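Local coordinates for mitogen-activated protein kinase kinase kinase 15 (Homo sapiens, PDB 6V0M) that is a serine/threonine kinase that phosphorylates MAP kinase kinases in stress signalling, its sterile alpha-motif domain probably mediating assembly with related kinases, at residues S32-R44 and L53-Q67. Numbering follows the deposited sequence.
Sequences SDILNEITKEDLR and LCRLWSAVSQYRRAQ
The indole of W57 carries the K40 chain over one face, with CE 3.8 Å from the centroid of the five-membered ring in a CH-pi contact, and S61 OG lies toward the rim of the opposite face; at the ring's edge, in its plane, sits the carbonyl oxygen of I38. The R64 guanidinium has V60 CG1 over one face and N36 O over the other, both toward its rim, while its edge turns to the carbonyls of L35 and I38. Both groups belong to the long C-terminal helix of the sterile alpha-motif (SAM) fold, a five-helix bundle, and they illustrate how such a helix ties down the turn joining two short ones. Helix 32-37 crosses helix 53-67 at -65°, whereas helix 40-44 runs nearly antiparallel to it, at 155°. R64 NE donates to L35 O over 2.7 Å, almost straight at 173° although from above the carbonyl plane. NH2 meets I38 O on a lone pair at 2.8 Å, and NH1 reaches the same oxygen, so one carbonyl is gripped end-on by two nitrogens. With the chain extended from CG to NE, the guanidinium reaches across the wider pi-type turn at 33-37. An alanine here removes all of these donors, and the turn carrying the carbonyls of L35 and I38 would probably be less firmly fixed to the long helix. Just beyond, T39 and D42 form a capping box that starts helix 40-44. Elsewhere along the interface, I34 CG2 packs on L56 and V60, and L43 CB rests 3.7 Å from L53 CD1; W10 of helix 4-13 touches I34 and L56. Toward the C-terminal end, one water joins the amides, donating to N36 OD1 and accepting from Q67 NE2 at 2.7 Å.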
ATOM      1  N   SER A  32       0.549  -2.709  -7.898  1.00 28.20           N
ATOM      2  CA  SER A  32       0.322  -4.164  -7.966  1.00 27.19           C
ATOM      3  C   SER A  32       0.907  -4.932  -6.784  1.00 27.40           C
ATOM      4  O   SER A  32       0.277  -5.855  -6.187  1.00 29.26           O
ATOM      5  CB  SER A  32       0.864  -4.731  -9.272  1.00 32.14           C
ATOM      6  OG  SER A  32       0.529  -6.067  -9.333  1.00 30.50           O
ATOM      7  N   ASP A  33       2.151  -4.591  -6.427  1.00 26.43           N
ATOM      8  CA  ASP A  33       2.812  -5.220  -5.293  1.00 24.56           C
ATOM      9  C   ASP A  33       1.982  -5.021  -4.009  1.00 22.73           C
ATOM     10  O   ASP A  33       1.915  -5.964  -3.170  1.00 25.18           O
ATOM     11  CB  ASP A  33       4.267  -4.699  -5.044  1.00 25.61           C
ATOM     12  CG  ASP A  33       5.222  -4.920  -6.171  1.00 29.79           C
ATOM     13  OD1 ASP A  33       5.160  -5.956  -6.878  1.00 27.43           O
ATOM     14  OD2 ASP A  33       6.173  -4.076  -6.311  1.00 35.00           O
ATOM     15  N   ILE A  34       1.486  -3.781  -3.779  1.00 23.74           N
ATOM     16  CA  ILE A  34       0.794  -3.421  -2.551  1.00 23.02           C
ATOM     17  C   ILE A  34      -0.530  -4.202  -2.500  1.00 23.10           C
ATOM     18  O   ILE A  34      -0.804  -4.821  -1.521  1.00 21.35           O
ATOM     19  CB  ILE A  34       0.553  -1.920  -2.405  1.00 21.10           C
ATOM     20  CG1 ILE A  34       1.908  -1.115  -2.311  1.00 25.00           C
ATOM     21  CG2 ILE A  34      -0.220  -1.591  -1.190  1.00 26.89           C
ATOM     22  CD1 ILE A  34       2.863  -1.652  -1.314  1.00 28.55           C
ATOM     23  N   LEU A  35      -1.256  -4.183  -3.614  1.00 25.39           N
ATOM     24  CA  LEU A  35      -2.582  -4.879  -3.650  1.00 27.82           C
ATOM     25  C   LEU A  35      -2.488  -6.394  -3.517  1.00 24.64           C
ATOM     26  O   LEU A  35      -3.364  -7.033  -2.932  1.00 30.04           O
ATOM     27  CB  LEU A  35      -3.292  -4.500  -4.931  1.00 26.19           C
ATOM     28  CG  LEU A  35      -3.692  -3.034  -5.061  1.00 29.15           C
ATOM     29  CD1 LEU A  35      -4.225  -2.834  -6.489  1.00 36.30           C
ATOM     30  CD2 LEU A  35      -4.604  -2.518  -3.970  1.00 30.45           C
ATOM     31  N   ASN A  36      -1.472  -6.986  -4.150  1.00 22.52           N
ATOM     32  CA  ASN A  36      -1.371  -8.450  -4.349  1.00 28.62           C
ATOM     33  C   ASN A  36      -0.292  -9.215  -3.528  1.00 30.94           C
ATOM     34  O   ASN A  36      -0.477 -10.349  -3.160  1.00 26.35           O
ATOM     35  CB  ASN A  36      -1.186  -8.735  -5.825  1.00 29.44           C
ATOM     36  CG  ASN A  36      -2.365  -8.233  -6.632  1.00 29.71           C
ATOM     37  OD1 ASN A  36      -3.458  -8.745  -6.457  1.00 30.69           O
ATOM     38  ND2 ASN A  36      -2.189  -7.170  -7.420  1.00 30.46           N
ATOM     39  N   GLU A  37       0.858  -8.580  -3.264  1.00 25.87           N
ATOM     40  CA  GLU A  37       2.048  -9.298  -2.793  1.00 28.66           C
ATOM     41  C   GLU A  37       2.480  -9.002  -1.385  1.00 29.69           C
ATOM     42  O   GLU A  37       2.949  -9.878  -0.707  1.00 30.73           O
ATOM     43  CB  GLU A  37       3.258  -8.953  -3.697  1.00 35.40           C
ATOM     44  CG  GLU A  37       3.008  -9.058  -5.189  1.00 40.78           C
ATOM     45  CD  GLU A  37       2.946 -10.492  -5.629  1.00 49.20           C
ATOM     46  OE1 GLU A  37       3.931 -11.200  -5.371  1.00 58.65           O
ATOM     47  OE2 GLU A  37       1.981 -10.904  -6.282  1.00 54.28           O
ATOM     48  N   ILE A  38       2.373  -7.742  -0.949  1.00 29.64           N
ATOM     49  CA  ILE A  38       2.908  -7.408   0.372  1.00 30.72           C
ATOM     50  C   ILE A  38       2.179  -8.070   1.524  1.00 35.41           C
ATOM     51  O   ILE A  38       1.001  -8.484   1.425  1.00 33.49           O
ATOM     52  CB  ILE A  38       2.961  -5.907   0.654  1.00 31.35           C
ATOM     53  CG1 ILE A  38       1.552  -5.334   0.681  1.00 27.42           C
ATOM     54  CG2 ILE A  38       3.951  -5.274  -0.333  1.00 36.47           C
ATOM     55  CD1 ILE A  38       1.374  -4.036   1.337  1.00 28.67           C
ATOM     56  N   THR A  39       2.938  -8.242   2.606  1.00 36.19           N
ATOM     57  CA  THR A  39       2.413  -8.751   3.844  1.00 32.74           C
ATOM     58  C   THR A  39       2.417  -7.632   4.819  1.00 35.26           C
ATOM     59  O   THR A  39       3.103  -6.606   4.642  1.00 31.73           O
ATOM     60  CB  THR A  39       3.231  -9.908   4.377  1.00 38.62           C
ATOM     61  OG1 THR A  39       4.545  -9.428   4.791  1.00 34.90           O
ATOM     62  CG2 THR A  39       3.318 -11.020   3.332  1.00 40.68           C
ATOM     63  N   LYS A  40       1.702  -7.840   5.922  1.00 33.91           N
ATOM     64  CA  LYS A  40       1.700  -6.852   6.984  1.00 37.38           C
ATOM     65  C   LYS A  40       3.135  -6.655   7.502  1.00 37.62           C
ATOM     66  O   LYS A  40       3.506  -5.541   7.880  1.00 39.72           O
ATOM     67  CB  LYS A  40       0.779  -7.305   8.092  1.00 39.71           C
ATOM     68  CG  LYS A  40      -0.100  -6.179   8.583  1.00 52.30           C
ATOM     69  CD  LYS A  40      -1.044  -6.623   9.683  1.00 54.21           C
ATOM     70  CE  LYS A  40      -1.701  -7.945   9.329  1.00 61.70           C
ATOM     71  NZ  LYS A  40      -2.930  -8.197  10.109  1.00 72.77           N
ATOM     72  N   GLU A  41       3.932  -7.730   7.530  1.00 33.21           N
ATOM     73  CA  GLU A  41       5.314  -7.642   8.002  1.00 38.42           C
ATOM     74  C   GLU A  41       6.180  -6.676   7.183  1.00 34.05           C
ATOM     75  O   GLU A  41       7.044  -5.971   7.732  1.00 33.52           O
ATOM     76  CB  GLU A  41       5.947  -9.041   8.054  1.00 40.50           C
ATOM     77  CG  GLU A  41       7.310  -9.115   8.727  1.00 44.16           C
ATOM     78  CD  GLU A  41       8.527  -8.688   7.871  1.00 44.48           C
ATOM     79  OE1 GLU A  41       8.473  -8.648   6.635  1.00 39.11           O
ATOM     80  OE2 GLU A  41       9.517  -8.263   8.465  1.00 44.05           O
ATOM     81  N   ASP A  42       5.911  -6.594   5.878  1.00 30.00           N
ATOM     82  CA  ASP A  42       6.599  -5.621   4.972  1.00 28.77           C
ATOM     83  C   ASP A  42       6.283  -4.228   5.430  1.00 31.09           C
ATOM     84  O   ASP A  42       7.186  -3.415   5.490  1.00 36.14           O
ATOM     85  CB  ASP A  42       6.144  -5.756   3.511  1.00 27.31           C
ATOM     86  CG  ASP A  42       6.571  -7.076   2.892  1.00 29.54           C
ATOM     87  OD1 ASP A  42       7.778  -7.382   2.999  1.00 30.84           O
ATOM     88  OD2 ASP A  42       5.695  -7.833   2.316  1.00 28.88           O
ATOM     89  N   LEU A  43       5.002  -3.970   5.756  1.00 29.32           N
ATOM     90  CA  LEU A  43       4.592  -2.639   6.230  1.00 28.90           C
ATOM     91  C   LEU A  43       5.271  -2.277   7.576  1.00 27.89           C
ATOM     92  O   LEU A  43       5.734  -1.161   7.743  1.00 30.09           O
ATOM     93  CB  LEU A  43       3.087  -2.542   6.363  1.00 33.12           C
ATOM     94  CG  LEU A  43       2.270  -2.834   5.106  1.00 35.05           C
ATOM     95  CD1 LEU A  43       0.787  -2.861   5.436  1.00 42.05           C
ATOM     96  CD2 LEU A  43       2.600  -1.827   4.035  1.00 32.06           C
ATOM     97  N   ARG A  44       5.346  -3.243   8.498  1.00 29.06           N
ATOM     98  CA  ARG A  44       6.034  -3.045   9.767  1.00 31.47           C
ATOM     99  C   ARG A  44       7.524  -2.758   9.561  1.00 33.61           C
ATOM    100  O   ARG A  44       8.121  -1.898  10.232  1.00 33.92           O
ATOM    101  CB  ARG A  44       5.808  -4.206  10.706  1.00 35.41           C
ATOM    102  CG  ARG A  44       4.309  -4.385  11.042  1.00 40.77           C
ATOM    103  CD  ARG A  44       3.945  -4.737  12.461  1.00 47.26           C
ATOM    104  NE  ARG A  44       2.816  -3.906  12.958  1.00 60.53           N
ATOM    105  CZ  ARG A  44       1.524  -4.268  13.013  1.00 67.91           C
ATOM    106  NH1 ARG A  44       1.118  -5.477  12.633  1.00 66.66           N
ATOM    107  NH2 ARG A  44       0.625  -3.409  13.474  1.00 67.50           N
ATOM    108  N   LEU A  53      -1.012   2.157   8.622  1.00 26.39           N
ATOM    109  CA  LEU A  53      -0.852   0.748   8.414  1.00 27.83           C
ATOM    110  C   LEU A  53      -2.224   0.072   8.499  1.00 28.89           C
ATOM    111  O   LEU A  53      -2.573  -0.754   7.683  1.00 27.42           O
ATOM    112  CB  LEU A  53       0.074   0.176   9.436  1.00 29.54           C
ATOM    113  CG  LEU A  53       0.548  -1.231   9.096  1.00 33.86           C
ATOM    114  CD1 LEU A  53       1.990  -1.375   9.686  1.00 40.62           C
ATOM    115  CD2 LEU A  53      -0.392  -2.306   9.544  1.00 37.51           C
ATOM    116  N   CYS A  54      -3.020   0.531   9.449  1.00 26.97           N
ATOM    117  CA  CYS A  54      -4.391  -0.058   9.674  1.00 28.92           C
ATOM    118  C   CYS A  54      -5.268   0.174   8.448  1.00 30.90           C
ATOM    119  O   CYS A  54      -5.801  -0.779   7.878  1.00 29.22           O
ATOM    120  CB  CYS A  54      -4.936   0.559  10.886  1.00 33.86           C
ATOM    121  SG  CYS A  54      -6.614   0.096  11.213  1.00 36.00           S
ATOM    122  N   ARG A  55      -5.288   1.430   7.992  1.00 30.35           N
ATOM    123  CA  ARG A  55      -6.033   1.866   6.815  1.00 35.61           C
ATOM    124  C   ARG A  55      -5.612   1.197   5.556  1.00 32.22           C
ATOM    125  O   ARG A  55      -6.443   0.734   4.740  1.00 31.78           O
ATOM    126  CB  ARG A  55      -5.839   3.411   6.617  1.00 38.72           C
ATOM    127  CG  ARG A  55      -6.724   4.124   7.587  1.00 41.88           C
ATOM    128  CD  ARG A  55      -6.850   5.623   7.400  1.00 42.25           C
ATOM    129  NE  ARG A  55      -5.584   6.212   7.210  1.00 48.32           N
ATOM    130  CZ  ARG A  55      -4.853   6.818   8.120  1.00 36.70           C
ATOM    131  NH1 ARG A  55      -5.174   6.939   9.416  1.00 32.58           N
ATOM    132  NH2 ARG A  55      -3.708   7.263   7.722  1.00 38.22           N
ATOM    133  N   LEU A  56      -4.291   1.187   5.332  1.00 28.27           N
ATOM    134  CA  LEU A  56      -3.751   0.623   4.145  1.00 29.94           C
ATOM    135  C   LEU A  56      -4.020  -0.897   4.057  1.00 25.30           C
ATOM    136  O   LEU A  56      -4.488  -1.412   3.015  1.00 26.73           O
ATOM    137  CB  LEU A  56      -2.263   0.971   4.098  1.00 29.99           C
ATOM    138  CG  LEU A  56      -1.639   0.810   2.748  1.00 33.83           C
ATOM    139  CD1 LEU A  56      -0.425   1.742   2.667  1.00 31.16           C
ATOM    140  CD2 LEU A  56      -1.309  -0.650   2.627  1.00 32.28           C
ATOM    141  N   TRP A  57      -3.760  -1.596   5.157  1.00 24.29           N
ATOM    142  CA  TRP A  57      -3.978  -3.018   5.165  1.00 26.62           C
ATOM    143  C   TRP A  57      -5.468  -3.366   5.035  1.00 28.26           C
ATOM    144  O   TRP A  57      -5.820  -4.380   4.429  1.00 24.11           O
ATOM    145  CB  TRP A  57      -3.412  -3.630   6.446  1.00 28.24           C
ATOM    146  CG  TRP A  57      -3.471  -5.072   6.442  1.00 30.88           C
ATOM    147  CD1 TRP A  57      -4.239  -5.870   7.229  1.00 32.20           C
ATOM    148  CD2 TRP A  57      -2.722  -5.938   5.574  1.00 29.34           C
ATOM    149  NE1 TRP A  57      -4.046  -7.174   6.887  1.00 35.34           N
ATOM    150  CE2 TRP A  57      -3.089  -7.247   5.894  1.00 31.83           C
ATOM    151  CE3 TRP A  57      -1.787  -5.728   4.577  1.00 28.97           C
ATOM    152  CZ2 TRP A  57      -2.545  -8.353   5.226  1.00 36.74           C
ATOM    153  CZ3 TRP A  57      -1.199  -6.852   3.963  1.00 29.59           C
ATOM    154  CH2 TRP A  57      -1.590  -8.109   4.286  1.00 31.28           C
ATOM    155  N   SER A  58      -6.336  -2.556   5.626  1.00 29.37           N
ATOM    156  CA  SER A  58      -7.782  -2.784   5.469  1.00 28.57           C
ATOM    157  C   SER A  58      -8.196  -2.670   4.004  1.00 26.42           C
ATOM    158  O   SER A  58      -8.926  -3.568   3.496  1.00 26.94           O
ATOM    159  CB  SER A  58      -8.635  -1.833   6.325  1.00 39.74           C
ATOM    160  OG  SER A  58      -8.420  -0.502   5.960  1.00 45.35           O
ATOM    161  N   ALA A  59      -7.662  -1.659   3.290  1.00 28.28           N
ATOM    162  CA  ALA A  59      -7.912  -1.511   1.840  1.00 27.20           C
ATOM    163  C   ALA A  59      -7.386  -2.713   1.012  1.00 28.52           C
ATOM    164  O   ALA A  59      -8.128  -3.302   0.190  1.00 26.50           O
ATOM    165  CB  ALA A  59      -7.428  -0.228   1.233  1.00 26.16           C
ATOM    166  N   VAL A  60      -6.137  -3.098   1.268  1.00 21.58           N
ATOM    167  CA  VAL A  60      -5.513  -4.234   0.605  1.00 21.74           C
ATOM    168  C   VAL A  60      -6.356  -5.536   0.883  1.00 24.09           C
ATOM    169  O   VAL A  60      -6.678  -6.304  -0.040  1.00 25.49           O
ATOM    170  CB  VAL A  60      -4.089  -4.392   1.064  1.00 24.50           C
ATOM    171  CG1 VAL A  60      -3.488  -5.695   0.591  1.00 27.06           C
ATOM    172  CG2 VAL A  60      -3.255  -3.184   0.616  1.00 25.90           C
ATOM    173  N   SER A  61      -6.724  -5.772   2.161  1.00 23.75           N
ATOM    174  CA  SER A  61      -7.439  -6.965   2.545  1.00 27.48           C
ATOM    175  C   SER A  61      -8.829  -7.058   1.883  1.00 27.03           C
ATOM    176  O   SER A  61      -9.222  -8.149   1.444  1.00 24.93           O
ATOM    177  CB  SER A  61      -7.599  -7.074   4.062  1.00 30.88           C
ATOM    178  OG  SER A  61      -6.329  -7.043   4.656  1.00 34.01           O
ATOM    179  N   GLN A  62      -9.541  -5.938   1.829  1.00 25.06           N
ATOM    180  CA  GLN A  62     -10.852  -5.896   1.139  1.00 28.13           C
ATOM    181  C   GLN A  62     -10.741  -6.181  -0.354  1.00 26.09           C
ATOM    182  O   GLN A  62     -11.603  -6.896  -0.938  1.00 26.27           O
ATOM    183  CB  GLN A  62     -11.503  -4.530   1.303  1.00 32.57           C
ATOM    184  CG  GLN A  62     -11.890  -4.200   2.727  1.00 35.97           C
ATOM    185  CD  GLN A  62     -12.499  -2.814   2.807  1.00 45.89           C
ATOM    186  OE1 GLN A  62     -13.465  -2.504   2.084  1.00 50.49           O
ATOM    187  NE2 GLN A  62     -11.950  -1.978   3.685  1.00 46.46           N
ATOM    188  N   TYR A  63      -9.680  -5.648  -0.990  1.00 24.21           N
ATOM    189  CA  TYR A  63      -9.409  -5.914  -2.388  1.00 23.83           C
ATOM    190  C   TYR A  63      -9.166  -7.406  -2.578  1.00 21.96           C
ATOM    191  O   TYR A  63      -9.790  -8.016  -3.468  1.00 23.56           O
ATOM    192  CB  TYR A  63      -8.207  -5.107  -2.945  1.00 22.86           C
ATOM    193  CG  TYR A  63      -7.846  -5.514  -4.315  1.00 24.43           C
ATOM    194  CD1 TYR A  63      -8.696  -5.200  -5.430  1.00 32.02           C
ATOM    195  CD2 TYR A  63      -6.760  -6.329  -4.534  1.00 24.80           C
ATOM    196  CE1 TYR A  63      -8.375  -5.644  -6.675  1.00 37.60           C
ATOM    197  CE2 TYR A  63      -6.386  -6.721  -5.797  1.00 27.40           C
ATOM    198  CZ  TYR A  63      -7.217  -6.393  -6.865  1.00 36.99           C
ATOM    199  OH  TYR A  63      -6.923  -6.774  -8.163  1.00 37.67           O
ATOM    200  N   ARG A  64      -8.333  -7.988  -1.719  1.00 22.06           N
ATOM    201  CA  ARG A  64      -7.974  -9.405  -1.860  1.00 24.61           C
ATOM    202  C   ARG A  64      -9.156 -10.341  -1.593  1.00 25.26           C
ATOM    203  O   ARG A  64      -9.360 -11.376  -2.286  1.00 24.64           O
ATOM    204  CB  ARG A  64      -6.790  -9.797  -0.979  1.00 25.28           C
ATOM    205  CG  ARG A  64      -5.505  -9.002  -1.329  1.00 22.12           C
ATOM    206  CD  ARG A  64      -4.379  -9.451  -0.464  1.00 25.48           C
ATOM    207  NE  ARG A  64      -3.164  -8.668  -0.787  1.00 23.21           N
ATOM    208  CZ  ARG A  64      -1.995  -8.768  -0.167  1.00 27.99           C
ATOM    209  NH1 ARG A  64      -1.810  -9.566   0.861  1.00 29.54           N
ATOM    210  NH2 ARG A  64      -0.979  -7.975  -0.558  1.00 26.86           N
ATOM    211  N   ARG A  65      -9.962  -9.966  -0.602  1.00 27.20           N
ATOM    212  CA  ARG A  65     -11.200 -10.743  -0.302  1.00 31.67           C
ATOM    213  C   ARG A  65     -12.185 -10.710  -1.446  1.00 29.67           C
ATOM    214  O   ARG A  65     -12.807 -11.733  -1.770  1.00 28.84           O
ATOM    215  CB  ARG A  65     -11.840 -10.300   0.994  1.00 36.85           C
ATOM    216  CG  ARG A  65     -11.066 -10.813   2.227  1.00 46.49           C
ATOM    217  CD  ARG A  65     -11.818 -10.674   3.561  1.00 50.09           C
ATOM    218  NE  ARG A  65     -11.266  -9.524   4.280  1.00 61.32           N
ATOM    219  CZ  ARG A  65     -11.787  -8.297   4.305  1.00 60.60           C
ATOM    220  NH1 ARG A  65     -12.989  -8.043   3.755  1.00 62.00           N
ATOM    221  NH2 ARG A  65     -11.142  -7.337   4.969  1.00 45.85           N
ATOM    222  N   ALA A  66     -12.360  -9.537  -2.051  1.00 26.79           N
ATOM    223  CA  ALA A  66     -13.257  -9.375  -3.177  1.00 28.16           C
ATOM    224  C   ALA A  66     -12.793 -10.184  -4.376  1.00 30.35           C
ATOM    225  O   ALA A  66     -13.641 -10.837  -5.042  1.00 30.28           O
ATOM    226  CB  ALA A  66     -13.386  -7.914  -3.559  1.00 26.81           C
ATOM    227  N   GLN A  67     -11.482 -10.083  -4.691  1.00 30.13           N
ATOM    228  CA  GLN A  67     -10.931 -10.914  -5.760  1.00 31.38           C
ATOM    229  C   GLN A  67     -11.135 -12.404  -5.525  1.00 30.74           C
ATOM    230  O   GLN A  67     -11.632 -13.117  -6.382  1.00 38.46           O
ATOM    231  CB  GLN A  67      -9.452 -10.590  -5.961  1.00 32.92           C
ATOM    232  CG  GLN A  67      -8.783 -11.424  -7.009  1.00 37.14           C
ATOM    233  CD  GLN A  67      -7.328 -11.060  -7.143  1.00 45.11           C
ATOM    234  OE1 GLN A  67      -6.952 -10.479  -8.136  1.00 42.22           O
ATOM    235  NE2 GLN A  67      -6.516 -11.332  -6.110  1.00 40.84           N
TER
HETATM  236  O   HOH W   1      -3.962 -11.382  -5.336  1.00 44.90           O